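Local coordinates for extracellular solute-binding protein family 1 (Pseudothermotoga lettingae, PDB 5CI5), which probably serves as the extracellular sugar-binding component of an ABC transporter, and is seen here holding alpha-D-tagatose, at residues Leu36-Phe47 with Tyr321-Trp331. Residues are numbered along the deposited sequence; the frame is centred on the assembly and turned at random. Where two conformers were deposited one is given.
Sequences LDETWNSVIKTF and YLTSFDVWMKW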
loop_
_atom_site.group_PDB
_atom_site.type_symbol
_atom_site.label_atom_id
_atom_site.label_comp_id
_atom_site.label_asym_id
_atom_site.label_seq_id
_atom_site.Cartn_x
_atom_site.Cartn_y
_atom_site.Cartn_z
ATOM N N LEU A 36 -11.018 9.188 -5.260
ATOM C CA LEU A 36 -11.988 9.913 -4.452
ATOM C C LEU A 36 -11.968 11.374 -4.890
ATOM O O LEU A 36 -11.726 12.260 -4.083
ATOM C CB LEU A 36 -11.686 9.768 -2.958
ATOM C CG LEU A 36 -11.589 8.330 -2.447
ATOM C CD1 LEU A 36 -11.206 8.287 -0.993
ATOM C CD2 LEU A 36 -12.902 7.585 -2.686
ATOM N N ASP A 37 -12.256 11.606 -6.174
ATOM C CA ASP A 37 -11.933 12.882 -6.812
ATOM C C ASP A 37 -12.864 14.010 -6.360
ATOM O O ASP A 37 -12.463 15.178 -6.329
ATOM C CB ASP A 37 -11.961 12.754 -8.347
ATOM C CG ASP A 37 -13.292 12.247 -8.892
ATOM O OD1 ASP A 37 -13.941 11.385 -8.264
ATOM O OD2 ASP A 37 -13.677 12.717 -9.980
ATOM N N GLU A 38 -14.079 13.656 -5.970
ATOM C CA GLU A 38 -15.018 14.657 -5.477
ATOM C C GLU A 38 -14.587 15.129 -4.100
ATOM O O GLU A 38 -14.690 16.316 -3.780
ATOM C CB GLU A 38 -16.440 14.102 -5.414
ATOM C CG GLU A 38 -16.995 13.641 -6.750
ATOM C CD GLU A 38 -18.244 12.787 -6.593
ATOM O OE1 GLU A 38 -19.152 13.204 -5.843
ATOM O OE2 GLU A 38 -18.312 11.696 -7.207
ATOM N N THR A 39 -14.093 14.200 -3.284
ATOM C CA THR A 39 -13.579 14.555 -1.966
ATOM C C THR A 39 -12.348 15.440 -2.109
ATOM O O THR A 39 -12.203 16.456 -1.413
ATOM C CB THR A 39 -13.246 13.301 -1.143
ATOM O OG1 THR A 39 -14.425 12.488 -1.048
ATOM C CG2 THR A 39 -12.787 13.674 0.258
ATOM N N TRP A 40 -11.462 15.074 -3.026
ATOM C CA TRP A 40 -10.287 15.899 -3.269
ATOM C C TRP A 40 -10.684 17.294 -3.726
ATOM O O TRP A 40 -10.132 18.284 -3.248
ATOM C CB TRP A 40 -9.372 15.247 -4.302
ATOM C CG TRP A 40 -8.532 14.167 -3.686
ATOM C CD1 TRP A 40 -8.566 12.834 -3.971
ATOM C CD2 TRP A 40 -7.538 14.336 -2.668
ATOM N NE1 TRP A 40 -7.655 12.174 -3.194
ATOM C CE2 TRP A 40 -7.010 13.072 -2.388
ATOM C CE3 TRP A 40 -7.046 15.445 -1.962
ATOM C CZ2 TRP A 40 -6.013 12.873 -1.426
ATOM C CZ3 TRP A 40 -6.052 15.248 -1.029
ATOM C CH2 TRP A 40 -5.562 13.971 -0.753
ATOM N N ASN A 41 -11.636 17.384 -4.636
ATOM C CA ASN A 41 -12.011 18.705 -5.146
ATOM C C ASN A 41 -12.553 19.601 -4.021
ATOM O O ASN A 41 -12.129 20.753 -3.889
ATOM C CB ASN A 41 -13.023 18.579 -6.273
ATOM C CG ASN A 41 -13.345 19.924 -6.910
ATOM O OD1 ASN A 41 -12.466 20.572 -7.486
ATOM N ND2 ASN A 41 -14.600 20.357 -6.795
ATOM N N SER A 42 -13.437 19.061 -3.184
ATOM C CA SER A 42 -13.930 19.792 -2.017
ATOM C C SER A 42 -12.805 20.268 -1.099
ATOM O O SER A 42 -12.758 21.424 -0.688
ATOM C CB SER A 42 -14.888 18.912 -1.235
ATOM O OG SER A 42 -16.067 18.737 -1.984
ATOM N N VAL A 43 -11.911 19.353 -0.752
ATOM C CA VAL A 43 -10.783 19.695 0.100
ATOM C C VAL A 43 -9.914 20.805 -0.489
ATOM O O VAL A 43 -9.498 21.713 0.232
ATOM C CB VAL A 43 -9.912 18.440 0.355
ATOM C CG1 VAL A 43 -8.602 18.800 1.023
ATOM C CG2 VAL A 43 -10.684 17.442 1.215
ATOM N N ILE A 44 -9.618 20.720 -1.785
ATOM C CA ILE A 44 -8.739 21.680 -2.424
ATOM C C ILE A 44 -9.448 23.033 -2.566
ATOM O O ILE A 44 -8.816 24.076 -2.426
ATOM C CB ILE A 44 -8.231 21.151 -3.815
ATOM C CG1 ILE A 44 -7.342 19.900 -3.622
ATOM C CG2 ILE A 44 -7.478 22.248 -4.576
ATOM C CD1 ILE A 44 -6.047 20.140 -2.951
ATOM N N LYS A 45 -10.748 23.020 -2.830
ATOM C CA LYS A 45 -11.469 24.282 -2.967
ATOM C C LYS A 45 -11.444 25.037 -1.643
ATOM O O LYS A 45 -11.261 26.254 -1.635
ATOM C CB LYS A 45 -12.903 24.062 -3.427
ATOM C CG LYS A 45 -13.068 23.644 -4.902
ATOM C CD LYS A 45 -12.325 24.536 -5.910
ATOM C CE LYS A 45 -11.326 23.724 -6.734
ATOM N NZ LYS A 45 -10.290 24.549 -7.402
ATOM N N THR A 46 -11.577 24.315 -0.533
ATOM C CA THR A 46 -11.537 24.949 0.788
ATOM C C THR A 46 -10.163 25.598 0.997
ATOM O O THR A 46 -10.058 26.729 1.479
ATOM C CB THR A 46 -11.866 23.928 1.881
ATOM O OG1 THR A 46 -13.226 23.512 1.735
ATOM C CG2 THR A 46 -11.681 24.496 3.279
ATOM N N PHE A 47 -9.108 24.904 0.581
ATOM C CA PHE A 47 -7.781 25.472 0.677
ATOM C C PHE A 47 -7.687 26.772 -0.105
ATOM O O PHE A 47 -7.161 27.770 0.397
ATOM C CB PHE A 47 -6.722 24.494 0.159
ATOM C CG PHE A 47 -5.349 25.091 0.066
ATOM C CD1 PHE A 47 -4.538 25.176 1.174
ATOM C CD2 PHE A 47 -4.888 25.599 -1.133
ATOM C CE1 PHE A 47 -3.266 25.740 1.098
ATOM C CE2 PHE A 47 -3.621 26.183 -1.222
ATOM C CZ PHE A 47 -2.807 26.239 -0.113
ATOM N N TYR A 321 -1.871 22.315 5.389
ATOM C CA TYR A 321 -3.324 22.319 5.408
ATOM C C TYR A 321 -3.882 20.902 5.232
ATOM O O TYR A 321 -4.758 20.456 5.988
ATOM C CB TYR A 321 -3.879 23.254 4.322
ATOM C CG TYR A 321 -5.330 22.992 3.974
ATOM C CD1 TYR A 321 -6.371 23.567 4.696
ATOM C CD2 TYR A 321 -5.664 22.133 2.935
ATOM C CE1 TYR A 321 -7.708 23.298 4.358
ATOM C CE2 TYR A 321 -6.982 21.860 2.605
ATOM C CZ TYR A 321 -7.995 22.439 3.314
ATOM O OH TYR A 321 -9.315 22.143 2.969
ATOM N N LEU A 322 -3.379 20.191 4.233
ATOM C CA LEU A 322 -3.874 18.850 3.950
ATOM C C LEU A 322 -3.679 17.868 5.104
ATOM O O LEU A 322 -4.445 16.925 5.232
ATOM C CB LEU A 322 -3.216 18.285 2.708
ATOM C CG LEU A 322 -3.624 18.942 1.395
ATOM C CD1 LEU A 322 -2.816 18.389 0.279
ATOM C CD2 LEU A 322 -5.128 18.751 1.121
ATOM N N THR A 323 -2.654 18.092 5.921
ATOM C CA THR A 323 -2.338 17.186 7.012
ATOM C C THR A 323 -2.735 17.808 8.352
ATOM O O THR A 323 -2.213 17.412 9.386
ATOM C CB THR A 323 -0.836 16.805 6.993
ATOM O OG1 THR A 323 -0.392 16.672 5.634
ATOM C CG2 THR A 323 -0.615 15.491 7.697
ATOM N N SER A 324 -3.677 18.756 8.324
ATOM C CA SER A 324 -4.205 19.366 9.544
ATOM C C SER A 324 -5.291 18.508 10.181
ATOM O O SER A 324 -5.901 17.644 9.549
ATOM C CB SER A 324 -4.770 20.761 9.270
ATOM O OG SER A 324 -5.930 20.671 8.453
ATOM N N PHE A 325 -5.513 18.754 11.459
ATOM C CA PHE A 325 -6.517 18.036 12.217
ATOM C C PHE A 325 -7.902 18.187 11.575
ATOM O O PHE A 325 -8.594 17.196 11.361
ATOM C CB PHE A 325 -6.505 18.553 13.658
ATOM C CG PHE A 325 -7.487 17.869 14.560
ATOM C CD1 PHE A 325 -7.218 16.627 15.103
ATOM C CD2 PHE A 325 -8.685 18.474 14.863
ATOM C CE1 PHE A 325 -8.132 16.000 15.943
ATOM C CE2 PHE A 325 -9.600 17.852 15.698
ATOM C CZ PHE A 325 -9.308 16.615 16.238
ATOM N N ASP A 326 -8.321 19.420 11.278
ATOM C CA ASP A 326 -9.687 19.627 10.792
ATOM C C ASP A 326 -9.922 18.901 9.472
ATOM O O ASP A 326 -10.974 18.296 9.278
ATOM C CB ASP A 326 -10.013 21.109 10.630
ATOM C CG ASP A 326 -10.165 21.821 11.963
ATOM O OD1 ASP A 326 -10.385 21.139 12.982
ATOM O OD2 ASP A 326 -10.102 23.071 11.980
ATOM N N VAL A 327 -8.935 18.956 8.577
ATOM C CA VAL A 327 -9.074 18.335 7.260
ATOM C C VAL A 327 -9.174 16.831 7.407
ATOM O O VAL A 327 -10.043 16.205 6.793
ATOM C CB VAL A 327 -7.900 18.728 6.314
ATOM C CG1 VAL A 327 -7.858 17.855 5.077
ATOM C CG2 VAL A 327 -8.028 20.196 5.923
ATOM N N TRP A 328 -8.314 16.239 8.235
ATOM C CA TRP A 328 -8.329 14.790 8.352
ATOM C C TRP A 328 -9.549 14.309 9.141
ATOM O O TRP A 328 -10.083 13.260 8.832
ATOM C CB TRP A 328 -7.032 14.259 8.961
ATOM C CG TRP A 328 -6.227 13.593 7.909
ATOM C CD1 TRP A 328 -5.096 14.088 7.295
ATOM C CD2 TRP A 328 -6.498 12.336 7.286
ATOM N NE1 TRP A 328 -4.645 13.192 6.351
ATOM C CE2 TRP A 328 -5.488 12.113 6.328
ATOM C CE3 TRP A 328 -7.484 11.373 7.454
ATOM C CZ2 TRP A 328 -5.442 10.959 5.543
ATOM C CZ3 TRP A 328 -7.431 10.226 6.680
ATOM C CH2 TRP A 328 -6.427 10.044 5.723
HETATM N N MSE A 329 -9.998 15.076 10.139
HETATM C CA MSE A 329 -11.232 14.719 10.832
HETATM C C MSE A 329 -12.401 14.656 9.846
HETATM O O MSE A 329 -13.199 13.711 9.854
HETATM C CB MSE A 329 -11.545 15.711 11.955
HETATM C CG MSE A 329 -10.815 15.406 13.232
HETATM SE SE MSE A 329 -11.440 13.746 14.073
HETATM C CE MSE A 329 -12.834 14.493 15.203
ATOM N N LYS A 330 -12.507 15.660 8.988
ATOM C CA LYS A 330 -13.573 15.688 8.013
ATOM C C LYS A 330 -13.458 14.551 7.013
ATOM O O LYS A 330 -14.458 13.914 6.654
ATOM C CB LYS A 330 -13.587 17.040 7.298
ATOM C CG LYS A 330 -14.734 17.189 6.303
ATOM C CD LYS A 330 -14.830 18.607 5.804
ATOM C CE LYS A 330 -15.993 18.794 4.839
ATOM N NZ LYS A 330 -16.062 20.208 4.345
ATOM N N TRP A 331 -12.246 14.289 6.563
ATOM C CA TRP A 331 -12.010 13.180 5.643
ATOM C C TRP A 331 -12.476 11.847 6.229
ATOM O O TRP A 331 -13.218 11.107 5.592
ATOM C CB TRP A 331 -10.524 13.102 5.275
ATOM C CG TRP A 331 -10.297 12.135 4.188
ATOM C CD1 TRP A 331 -10.379 10.777 4.277
ATOM C CD2 TRP A 331 -9.971 12.436 2.836
ATOM N NE1 TRP A 331 -10.117 10.203 3.052
ATOM C CE2 TRP A 331 -9.870 11.204 2.148
ATOM C CE3 TRP A 331 -9.740 13.625 2.140
ATOM C CZ2 TRP A 331 -9.541 11.129 0.797
ATOM C CZ3 TRP A 331 -9.417 13.547 0.794
ATOM C CH2 TRP A 331 -9.333 12.305 0.137
HETATM O O HOH W 1 -13.649 20.774 2.703
#
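Val43, on the first helix of a periplasmic-binding-protein fold, plugs as a knob into a hole formed by Tyr321, Leu322, Val327 and Trp331. Helix 37-47 runs nearly antiparallel to helix 325-331 (155°), their axes 11.7 Å apart. Packing is tight on the buried side: a chi1 of 170° swings Val43 CG1 away from the backbone N and onto Leu322 CD2, 3.5 Å off, closer than usual for two methyls. The Trp331 ring is wedged between Leu36, Thr39 and Trp40. Thr39 CG2 lies over one face of its six-membered ring, 3.6 Å from the centroid, while the edge of Trp331 is directed at the face of Trp40, CH2 lying 3.5 Å from Trp40 CE2, planes at 59°; Trp134 meets both indoles. Both indole N-H groups are hydrogen-bonded outside the pair, Trp40 NE1 to Val33 O and Trp331 NE1 to Gly337 O. At the other end, Phe47 CB sits over one face of the Tyr321 ring and Val327 CG2 over the opposite one. The solvent side is looser: there a water links Thr46 OG1 and Lys330 NZ. Just inside this rim, the buried Tyr321 donates from OH to a lone pair of Val43 O (2.8 Å), which also accepts from Phe47 N.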